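Local coordinates for protein transcriptional regulator (Arabidopsis thaliana, PDB 7DE9) that binds monomethylated histone H3 tails through its tudor domain and, as a cohesin cofactor, supports DNA repair by homologous recombination, at residues S15-W20 against Q59-L64; G30-Y35 against H42-D47; A38-L43 against I53-N58. All blocks are in the same frame, centred on the assembly; numbering follows the deposited sequence.

Contact 1: S15-W20 against Q59-L64; sequences SRIKVW and QKWSPL
Trp20 N donates to Lys60 O at 2.8 Å. Beyond it, Lys18 and Ser62 form the hydrogen-bonded antiparallel pair of strands 16-20 and 61-63: Lys18 N reaches Ser62 O at 2.9 Å in an almost straight bond (174°), and Ser62 N returns to Lys18 O. Past this pair the direct bonding gives way to a water, which donates to Arg16 O and accepts from Leu64 N at 2.8 Å. A second water takes the N-H of Lys60 and lies close to both Trp20 O and Gln59 OE1.

The side chains divide between two faces. On that of Val19 and Trp61, the indole leans obliquely on Ile17, its CZ3 3.8 Å from Ile17 CG2, while Leu12 and Leu56 touch Trp61 from loops. On the other, Lys18 CG stands between its own backbone N and carbonyl carbon (chi1 52°), which lays the start of the chain alongside Ser62; Lys18 CE comes to 3.2 Å from Ser62 OG. The ammonium makes a cation-pi contact with Tyr27, whose ring also meets Trp20 edge-to-face. Lys60 CB packs against Trp20 CB at 3.6 Å.

Val19 CG1 lies 4.0 Å from Gln59 OE1, and here the bound histone peptide enters: a basic side chain of the peptide hydrogen-bonds Gln59 OE1, and a basic side chain packs on Val19. Pairing the last strand back onto the first in this way is characteristic of the small SH3-like barrel of tudor domains.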
loop_
_atom_site.group_PDB
_atom_site.type_symbol
_atom_site.label_atom_id
_atom_site.label_comp_id
_atom_site.label_asym_id
_atom_site.label_seq_id
_atom_site.Cartn_x
_atom_site.Cartn_y
_atom_site.Cartn_z
ATOM N N SER A 15 -5.151 8.469 2.458
ATOM C CA SER A 15 -4.683 8.784 1.117
ATOM C C SER A 15 -4.904 7.650 0.125
ATOM O O SER A 15 -4.782 6.473 0.465
ATOM C CB SER A 15 -3.196 9.136 1.141
ATOM O OG SER A 15 -2.977 10.344 1.851
ATOM N N ARG A 16 -5.235 8.025 -1.105
ATOM C CA ARG A 16 -5.239 7.091 -2.217
ATOM C C ARG A 16 -3.827 6.981 -2.758
ATOM O O ARG A 16 -3.186 7.991 -3.052
ATOM C CB ARG A 16 -6.189 7.547 -3.322
ATOM C CG ARG A 16 -7.663 7.467 -2.974
ATOM C CD ARG A 16 -8.474 8.394 -3.874
ATOM N NE ARG A 16 -8.147 9.800 -3.638
ATOM C CZ ARG A 16 -8.752 10.822 -4.236
ATOM N NH1 ARG A 16 -9.718 10.602 -5.118
ATOM N NH2 ARG A 16 -8.388 12.067 -3.953
ATOM N N ILE A 17 -3.340 5.754 -2.883
ATOM C CA ILE A 17 -2.003 5.527 -3.400
ATOM C C ILE A 17 -2.008 4.457 -4.478
ATOM O O ILE A 17 -2.988 3.736 -4.653
ATOM C CB ILE A 17 -1.021 5.114 -2.288
ATOM C CG1 ILE A 17 -1.349 3.721 -1.751
ATOM C CG2 ILE A 17 -1.020 6.141 -1.157
ATOM C CD1 ILE A 17 -0.350 3.235 -0.720
ATOM N N LYS A 18 -0.917 4.382 -5.225
ATOM C CA LYS A 18 -0.717 3.251 -6.108
ATOM C C LYS A 18 0.540 2.518 -5.665
ATOM O O LYS A 18 1.589 3.124 -5.423
ATOM C CB LYS A 18 -0.645 3.683 -7.573
ATOM C CG LYS A 18 0.335 4.783 -7.892
ATOM C CD LYS A 18 0.002 5.373 -9.256
ATOM C CE LYS A 18 1.239 5.858 -9.989
ATOM N NZ LYS A 18 0.894 6.423 -11.323
ATOM N N VAL A 19 0.403 1.207 -5.526
ATOM C CA VAL A 19 1.465 0.357 -5.008
ATOM C C VAL A 19 2.013 -0.500 -6.143
ATOM O O VAL A 19 1.250 -1.081 -6.918
ATOM C CB VAL A 19 0.967 -0.548 -3.856
ATOM C CG1 VAL A 19 2.113 -1.337 -3.265
ATOM C CG2 VAL A 19 0.281 0.280 -2.769
ATOM N N TRP A 20 3.336 -0.551 -6.241
ATOM C CA TRP A 20 4.014 -1.326 -7.272
ATOM C C TRP A 20 4.121 -2.802 -6.886
ATOM O O TRP A 20 4.700 -3.143 -5.855
ATOM C CB TRP A 20 5.402 -0.727 -7.526
ATOM C CG TRP A 20 6.238 -1.447 -8.515
ATOM C CD1 TRP A 20 7.271 -2.295 -8.247
ATOM C CD2 TRP A 20 6.136 -1.372 -9.940
ATOM N NE1 TRP A 20 7.813 -2.759 -9.419
ATOM C CE2 TRP A 20 7.132 -2.209 -10.475
ATOM C CE3 TRP A 20 5.291 -0.683 -10.819
ATOM C CZ2 TRP A 20 7.311 -2.378 -11.846
ATOM C CZ3 TRP A 20 5.469 -0.850 -12.178
ATOM C CH2 TRP A 20 6.475 -1.691 -12.680
ATOM N N GLN A 59 8.691 -0.634 -0.186
ATOM C CA GLN A 59 7.831 -0.785 -1.349
ATOM C C GLN A 59 8.087 0.335 -2.336
ATOM O O GLN A 59 8.436 1.449 -1.950
ATOM C CB GLN A 59 6.354 -0.771 -0.945
ATOM C CG GLN A 59 5.911 -1.956 -0.110
ATOM C CD GLN A 59 5.816 -3.230 -0.919
ATOM O OE1 GLN A 59 5.515 -3.198 -2.113
ATOM N NE2 GLN A 59 6.078 -4.362 -0.273
ATOM N N LYS A 60 7.919 0.041 -3.615
ATOM C CA LYS A 60 7.775 1.107 -4.579
ATOM C C LYS A 60 6.301 1.455 -4.625
ATOM O O LYS A 60 5.445 0.593 -4.810
ATOM C CB LYS A 60 8.324 0.711 -5.949
ATOM C CG LYS A 60 9.811 0.490 -5.916
ATOM C CD LYS A 60 10.502 1.837 -5.988
ATOM C CE LYS A 60 11.899 1.791 -5.423
ATOM N NZ LYS A 60 12.455 0.405 -5.308
ATOM N N TRP A 61 6.012 2.725 -4.400
ATOM C CA TRP A 61 4.642 3.192 -4.386
ATOM C C TRP A 61 4.655 4.702 -4.543
ATOM O O TRP A 61 5.682 5.348 -4.331
ATOM C CB TRP A 61 3.940 2.788 -3.090
ATOM C CG TRP A 61 4.471 3.538 -1.923
ATOM C CD1 TRP A 61 5.537 3.199 -1.143
ATOM C CD2 TRP A 61 3.981 4.780 -1.418
ATOM N NE1 TRP A 61 5.731 4.151 -0.172
ATOM C CE2 TRP A 61 4.788 5.133 -0.323
ATOM C CE3 TRP A 61 2.933 5.627 -1.786
ATOM C CZ2 TRP A 61 4.580 6.297 0.407
ATOM C CZ3 TRP A 61 2.726 6.779 -1.063
ATOM C CH2 TRP A 61 3.544 7.105 0.022
ATOM N N SER A 62 3.517 5.268 -4.915
ATOM C CA SER A 62 3.431 6.709 -5.063
ATOM C C SER A 62 2.027 7.175 -4.741
ATOM O O SER A 62 1.073 6.422 -4.911
ATOM C CB SER A 62 3.827 7.119 -6.479
ATOM O OG SER A 62 3.187 6.291 -7.430
ATOM N N PRO A 63 1.892 8.418 -4.269
ATOM C CA PRO A 63 0.554 8.983 -4.080
ATOM C C PRO A 63 -0.144 9.205 -5.421
ATOM O O PRO A 63 0.393 8.796 -6.452
ATOM C CB PRO A 63 0.834 10.306 -3.370
ATOM C CG PRO A 63 2.202 10.683 -3.834
ATOM C CD PRO A 63 2.952 9.390 -3.945
ATOM N N LEU A 64 -1.319 9.832 -5.400
ATOM C CA LEU A 64 -2.069 10.147 -6.618
ATOM C C LEU A 64 -2.582 8.868 -7.266
ATOM O O LEU A 64 -3.530 8.253 -6.776
ATOM C CB LEU A 64 -1.205 10.938 -7.613
ATOM C CG LEU A 64 -1.261 12.468 -7.650
ATOM C CD1 LEU A 64 -1.087 13.068 -6.261
ATOM C CD2 LEU A 64 -0.182 12.988 -8.586
HETATM O O HOH W 1 -2.267 10.548 -2.824
HETATM O O HOH W 2 6.851 -2.504 -4.253
#

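Contact 2: G30-Y35 against H42-D47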
loop_
_atom_site.group_PDB
_atom_site.type_symbol
_atom_site.label_atom_id
_atom_site.label_comp_id
_atom_site.label_asym_id
_atom_site.label_seq_id
_atom_site.Cartn_x
_atom_site.Cartn_y
_atom_site.Cartn_z
ATOM N N GLY A 30 -5.206 1.840 -4.466
ATOM C CA GLY A 30 -5.880 1.524 -3.227
ATOM C C GLY A 30 -5.919 2.718 -2.301
ATOM O O GLY A 30 -5.458 3.804 -2.640
ATOM N N VAL A 31 -6.496 2.516 -1.130
ATOM C CA VAL A 31 -6.502 3.544 -0.105
ATOM C C VAL A 31 -5.813 3.014 1.154
ATOM O O VAL A 31 -5.929 1.828 1.495
ATOM C CB VAL A 31 -7.939 4.011 0.215
ATOM C CG1 VAL A 31 -8.757 2.881 0.825
ATOM C CG2 VAL A 31 -7.917 5.207 1.148
ATOM N N VAL A 32 -5.073 3.886 1.829
ATOM C CA VAL A 32 -4.476 3.545 3.111
ATOM C C VAL A 32 -5.519 3.713 4.207
ATOM O O VAL A 32 -5.913 4.837 4.535
ATOM C CB VAL A 32 -3.258 4.419 3.414
ATOM C CG1 VAL A 32 -2.592 3.976 4.704
ATOM C CG2 VAL A 32 -2.285 4.362 2.254
ATOM N N GLU A 33 -5.969 2.595 4.769
ATOM C CA GLU A 33 -7.047 2.618 5.748
ATOM C C GLU A 33 -6.569 2.774 7.193
ATOM O O GLU A 33 -7.277 3.335 8.023
ATOM C CB GLU A 33 -7.891 1.351 5.627
ATOM C CG GLU A 33 -9.219 1.454 6.358
ATOM C CD GLU A 33 -9.486 0.271 7.260
ATOM O OE1 GLU A 33 -9.284 -0.877 6.813
ATOM O OE2 GLU A 33 -9.889 0.493 8.422
ATOM N N SER A 34 -5.377 2.278 7.502
ATOM C CA SER A 34 -4.854 2.415 8.855
ATOM C C SER A 34 -3.345 2.266 8.907
ATOM O O SER A 34 -2.716 1.877 7.927
ATOM C CB SER A 34 -5.499 1.390 9.784
ATOM O OG SER A 34 -5.302 0.085 9.285
ATOM N N TYR A 35 -2.781 2.584 10.068
ATOM C CA TYR A 35 -1.347 2.474 10.319
ATOM C C TYR A 35 -1.080 1.888 11.703
ATOM O O TYR A 35 -1.595 2.378 12.714
ATOM C CB TYR A 35 -0.673 3.841 10.193
ATOM C CG TYR A 35 0.813 3.843 10.488
ATOM C CD1 TYR A 35 1.707 3.177 9.660
ATOM C CD2 TYR A 35 1.320 4.533 11.581
ATOM C CE1 TYR A 35 3.063 3.188 9.924
ATOM C CE2 TYR A 35 2.667 4.551 11.849
ATOM C CZ TYR A 35 3.536 3.878 11.019
ATOM O OH TYR A 35 4.886 3.901 11.296
ATOM N N HIS A 42 1.210 -0.349 7.173
ATOM C CA HIS A 42 0.021 0.294 6.610
ATOM C C HIS A 42 -0.930 -0.750 6.058
ATOM O O HIS A 42 -0.499 -1.691 5.408
ATOM C CB HIS A 42 0.387 1.261 5.488
ATOM C CG HIS A 42 1.092 2.496 5.953
ATOM N ND1 HIS A 42 2.462 2.564 6.079
ATOM C CD2 HIS A 42 0.617 3.712 6.309
ATOM C CE1 HIS A 42 2.802 3.771 6.495
ATOM N NE2 HIS A 42 1.703 4.488 6.640
ATOM N N LEU A 43 -2.222 -0.577 6.304
ATOM C CA LEU A 43 -3.215 -1.447 5.699
ATOM C C LEU A 43 -3.715 -0.787 4.429
ATOM O O LEU A 43 -4.269 0.303 4.478
ATOM C CB LEU A 43 -4.374 -1.714 6.657
ATOM C CG LEU A 43 -5.555 -2.521 6.119
ATOM C CD1 LEU A 43 -5.121 -3.901 5.665
ATOM C CD2 LEU A 43 -6.625 -2.634 7.179
ATOM N N VAL A 44 -3.496 -1.435 3.295
ATOM C CA VAL A 44 -3.955 -0.909 2.013
ATOM C C VAL A 44 -5.111 -1.750 1.486
ATOM O O VAL A 44 -5.003 -2.981 1.361
ATOM C CB VAL A 44 -2.818 -0.868 0.971
ATOM C CG1 VAL A 44 -3.335 -0.406 -0.389
ATOM C CG2 VAL A 44 -1.703 0.047 1.451
ATOM N N ILE A 45 -6.228 -1.080 1.208
ATOM C CA ILE A 45 -7.378 -1.744 0.605
ATOM C C ILE A 45 -7.421 -1.343 -0.854
ATOM O O ILE A 45 -7.553 -0.165 -1.171
ATOM C CB ILE A 45 -8.708 -1.381 1.301
ATOM C CG1 ILE A 45 -8.864 -2.151 2.614
ATOM C CG2 ILE A 45 -9.894 -1.736 0.415
ATOM C CD1 ILE A 45 -8.052 -1.627 3.738
ATOM N N TYR A 46 -7.301 -2.325 -1.743
ATOM C CA TYR A 46 -7.218 -2.067 -3.177
ATOM C C TYR A 46 -8.573 -1.955 -3.868
ATOM O O TYR A 46 -9.575 -2.500 -3.398
ATOM C CB TYR A 46 -6.399 -3.166 -3.858
ATOM C CG TYR A 46 -4.931 -3.137 -3.501
ATOM C CD1 TYR A 46 -4.054 -2.274 -4.154
ATOM C CD2 TYR A 46 -4.418 -3.968 -2.509
ATOM C CE1 TYR A 46 -2.710 -2.236 -3.832
ATOM C CE2 TYR A 46 -3.072 -3.939 -2.176
ATOM C CZ TYR A 46 -2.222 -3.074 -2.844
ATOM O OH TYR A 46 -0.883 -3.040 -2.522
ATOM N N ASP A 47 -8.575 -1.245 -4.995
ATOM C CA ASP A 47 -9.724 -1.125 -5.887
ATOM C C ASP A 47 -10.412 -2.451 -6.175
ATOM O O ASP A 47 -11.639 -2.534 -6.227
ATOM C CB ASP A 47 -9.289 -0.511 -7.222
ATOM C CG ASP A 47 -9.335 0.997 -7.219
ATOM O OD1 ASP A 47 -9.991 1.569 -6.326
ATOM O OD2 ASP A 47 -8.718 1.608 -8.117
#
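Val31 and Ile45 exchange a pair of backbone hydrogen bonds, each 2.9 Å, where strands 30-35 and 42-46 run antiparallel with their axes at 148°. At one end Gly30 CA comes within 3.1 Å of Ile45 O. Toward the other end the register slips: Glu33 N donates to Leu43 O, but Leu43 N turns to Ser34 O. Two residues thus stand opposite one, the pattern of a classic beta bulge, and Ser34 N is buried without a partner. This is the central hairpin of the tudor barrel.

On the inner face Tyr35 CG, anti to the backbone N (chi1 178°), brings CD1 3.3 Å above the centre of the His42 ring, the two rings inclined at 38°. Val32 CG1 meets the edge of the same imidazole, 3.6 Å from His42 CD2, and His42 NE2 is hydrogen-bonded to Gly9 O. Val44 CG1 covers part of one face of Tyr46, whose hydroxyl bonds Glu52 and Trp21 and whose side chain packs on the modified side chain of the bound peptide. On the opposite face Glu33 and Leu43 lie side by side, with Glu33 OE1 3.2 Å from Leu43 CD2 and 3.4 Å from Ile45 CD1; Ser34 OG rests against Leu43 CB.

Contact 3: A38-L43 against I53-N58; sequences AKKKHL and ILYLKN
With CG of Leu56 anti to the carbonyl carbon (chi1 -75°) and CD1 extended beyond it, that methyl is carried over a face of the His42 ring, 3.7 Å from its centroid in a CH-pi contact. The imidazole and the leucine cross at about a right angle. They pack where the beta hairpin of strands 41-46 and 51-54 in the tudor barrel runs on into the short 3-10 turn at 56-57. His42 and Leu54 form a hydrogen-bonded pair of it, each N to the other's O at 2.9 Å; Leu54 then points its side chain toward the core, where it also packs on a basic side chain of the bound peptide.

A water stitches the edge of the pairing. It lies in the plane of the imidazole, 2.8 Å from His42 ND1, accepts from Leu56 N at 2.8 Å, donates to Lys40 O, and makes a weak, long bond to Leu54 O. Lys40 and Lys41 both face Asp36, a G1 bulge, and Lys40 adopts the positive phi that goes with it. Its chain runs beside the Tyr55 ring until Lys40 NZ is placed to donate to Tyr55 OH at 3.1 Å, though it also lies 2.9 Å from Lys57 NZ, too close for two ammonium groups, so its position is doubtful. Lys41 crosses Ile53, its CB 3.7 Å from Ile53 CG2. The chain then bends past Tyr55 CB and curls back, placing Lys41 NZ 2.8 Å from Lys39 O, to which it donates.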
loop_
_atom_site.group_PDB
_atom_site.type_symbol
_atom_site.label_atom_id
_atom_site.label_comp_id
_atom_site.label_asym_id
_atom_site.label_seq_id
_atom_site.Cartn_x
_atom_site.Cartn_y
_atom_site.Cartn_z
ATOM N N ALA A 38 3.509 0.453 16.027
ATOM C CA ALA A 38 4.534 -0.412 16.606
ATOM C C ALA A 38 5.224 -1.272 15.554
ATOM O O ALA A 38 6.424 -1.525 15.644
ATOM C CB ALA A 38 3.934 -1.288 17.674
ATOM N N LYS A 39 4.463 -1.726 14.564
ATOM C CA LYS A 39 5.003 -2.619 13.537
ATOM C C LYS A 39 5.395 -1.865 12.270
ATOM O O LYS A 39 5.971 -2.449 11.348
ATOM C CB LYS A 39 3.991 -3.711 13.181
ATOM C CG LYS A 39 3.467 -4.519 14.358
ATOM C CD LYS A 39 2.393 -5.498 13.894
ATOM C CE LYS A 39 1.666 -6.140 15.063
ATOM N NZ LYS A 39 0.895 -5.142 15.855
ATOM N N LYS A 40 5.068 -0.574 12.241
ATOM C CA LYS A 40 5.288 0.293 11.085
ATOM C C LYS A 40 4.619 -0.286 9.828
ATOM O O LYS A 40 5.209 -0.350 8.746
ATOM C CB LYS A 40 6.783 0.526 10.871
ATOM C CG LYS A 40 7.458 1.198 12.079
ATOM C CD LYS A 40 8.551 2.169 11.646
ATOM C CE LYS A 40 9.821 1.426 11.264
ATOM N NZ LYS A 40 10.677 2.148 10.271
ATOM N N LYS A 41 3.364 -0.686 9.995
ATOM C CA LYS A 41 2.582 -1.302 8.934
ATOM C C LYS A 41 1.431 -0.408 8.483
ATOM O O LYS A 41 0.759 0.208 9.309
ATOM C CB LYS A 41 2.017 -2.642 9.405
ATOM C CG LYS A 41 3.051 -3.717 9.688
ATOM C CD LYS A 41 3.718 -4.168 8.408
ATOM C CE LYS A 41 5.196 -3.831 8.423
ATOM N NZ LYS A 41 5.929 -4.585 9.482
ATOM N N HIS A 42 1.210 -0.349 7.173
ATOM C CA HIS A 42 0.021 0.294 6.610
ATOM C C HIS A 42 -0.930 -0.750 6.058
ATOM O O HIS A 42 -0.499 -1.691 5.408
ATOM C CB HIS A 42 0.387 1.261 5.488
ATOM C CG HIS A 42 1.092 2.496 5.953
ATOM N ND1 HIS A 42 2.462 2.564 6.079
ATOM C CD2 HIS A 42 0.617 3.712 6.309
ATOM C CE1 HIS A 42 2.802 3.771 6.495
ATOM N NE2 HIS A 42 1.703 4.488 6.640
ATOM N N LEU A 43 -2.222 -0.577 6.304
ATOM C CA LEU A 43 -3.215 -1.447 5.699
ATOM C C LEU A 43 -3.715 -0.787 4.429
ATOM O O LEU A 43 -4.269 0.303 4.478
ATOM C CB LEU A 43 -4.374 -1.714 6.657
ATOM C CG LEU A 43 -5.555 -2.521 6.119
ATOM C CD1 LEU A 43 -5.121 -3.901 5.665
ATOM C CD2 LEU A 43 -6.625 -2.634 7.179
ATOM N N ILE A 53 -1.212 -5.856 4.150
ATOM C CA ILE A 53 -0.514 -5.203 5.249
ATOM C C ILE A 53 0.927 -5.018 4.803
ATOM O O ILE A 53 1.628 -6.000 4.574
ATOM C CB ILE A 53 -0.557 -6.026 6.538
ATOM C CG1 ILE A 53 -1.997 -6.218 7.000
ATOM C CG2 ILE A 53 0.240 -5.342 7.630
ATOM C CD1 ILE A 53 -2.112 -7.187 8.145
ATOM N N LEU A 54 1.358 -3.767 4.676
ATOM C CA LEU A 54 2.604 -3.436 3.987
ATOM C C LEU A 54 3.575 -2.606 4.814
ATOM O O LEU A 54 3.163 -1.736 5.575
ATOM C CB LEU A 54 2.300 -2.656 2.702
ATOM C CG LEU A 54 1.564 -3.337 1.552
ATOM C CD1 LEU A 54 1.172 -2.301 0.517
ATOM C CD2 LEU A 54 2.445 -4.408 0.929
ATOM N N TYR A 55 4.867 -2.868 4.632
ATOM C CA TYR A 55 5.908 -1.941 5.042
ATOM C C TYR A 55 6.235 -1.081 3.832
ATOM O O TYR A 55 6.977 -1.499 2.946
ATOM C CB TYR A 55 7.150 -2.679 5.531
ATOM C CG TYR A 55 8.240 -1.784 6.085
ATOM C CD1 TYR A 55 8.033 -1.034 7.236
ATOM C CD2 TYR A 55 9.480 -1.707 5.469
ATOM C CE1 TYR A 55 9.028 -0.228 7.751
ATOM C CE2 TYR A 55 10.483 -0.905 5.977
ATOM C CZ TYR A 55 10.251 -0.164 7.115
ATOM O OH TYR A 55 11.247 0.639 7.624
ATOM N N LEU A 56 5.661 0.112 3.782
ATOM C CA LEU A 56 5.741 0.925 2.580
ATOM C C LEU A 56 7.151 1.426 2.285
ATOM O O LEU A 56 7.475 1.718 1.133
ATOM C CB LEU A 56 4.771 2.095 2.684
ATOM C CG LEU A 56 3.339 1.618 2.466
ATOM C CD1 LEU A 56 2.356 2.727 2.709
ATOM C CD2 LEU A 56 3.185 1.085 1.057
ATOM N N LYS A 57 7.993 1.497 3.312
ATOM C CA LYS A 57 9.358 1.984 3.146
ATOM C C LYS A 57 10.185 1.072 2.243
ATOM O O LYS A 57 11.134 1.521 1.596
ATOM C CB LYS A 57 10.041 2.138 4.506
ATOM C CG LYS A 57 10.232 3.580 4.940
ATOM C CD LYS A 57 10.268 3.722 6.452
ATOM C CE LYS A 57 8.937 3.327 7.068
ATOM N NZ LYS A 57 8.911 3.630 8.522
ATOM N N ASN A 58 9.824 -0.207 2.198
ATOM C CA ASN A 58 10.497 -1.160 1.319
ATOM C C ASN A 58 9.630 -1.520 0.123
ATOM O O ASN A 58 9.809 -2.565 -0.502
ATOM C CB ASN A 58 10.890 -2.422 2.087
ATOM C CG ASN A 58 12.390 -2.546 2.264
ATOM O OD1 ASN A 58 13.159 -2.276 1.341
ATOM N ND2 ASN A 58 12.816 -2.939 3.458
HETATM O O HOH W 3 4.851 1.120 6.245
#

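Overall arrangement
All three contacts belong to one antiparallel sheet ordered 51-54, 41-46, 26-36, 16-21, 61-63. Contact 2 pairs the middle strands and shares His42 and Leu43 with contact 3, which adds the outermost strand 51-54; their centres are about 10 Å apart. Contact 1 joins the other outermost strand to 16-21, with its centre about 10 Å from that of contact 2 and about 13 Å from that of contact 3. Along the chain it encloses both. Across the interior, Val19 CG1 meets Leu54 CD1 at 4.0 Å, and Val19 also packs on Tyr46. The sheet therefore curls into a barrel, and side chains from all three contacts reach the bound histone peptide.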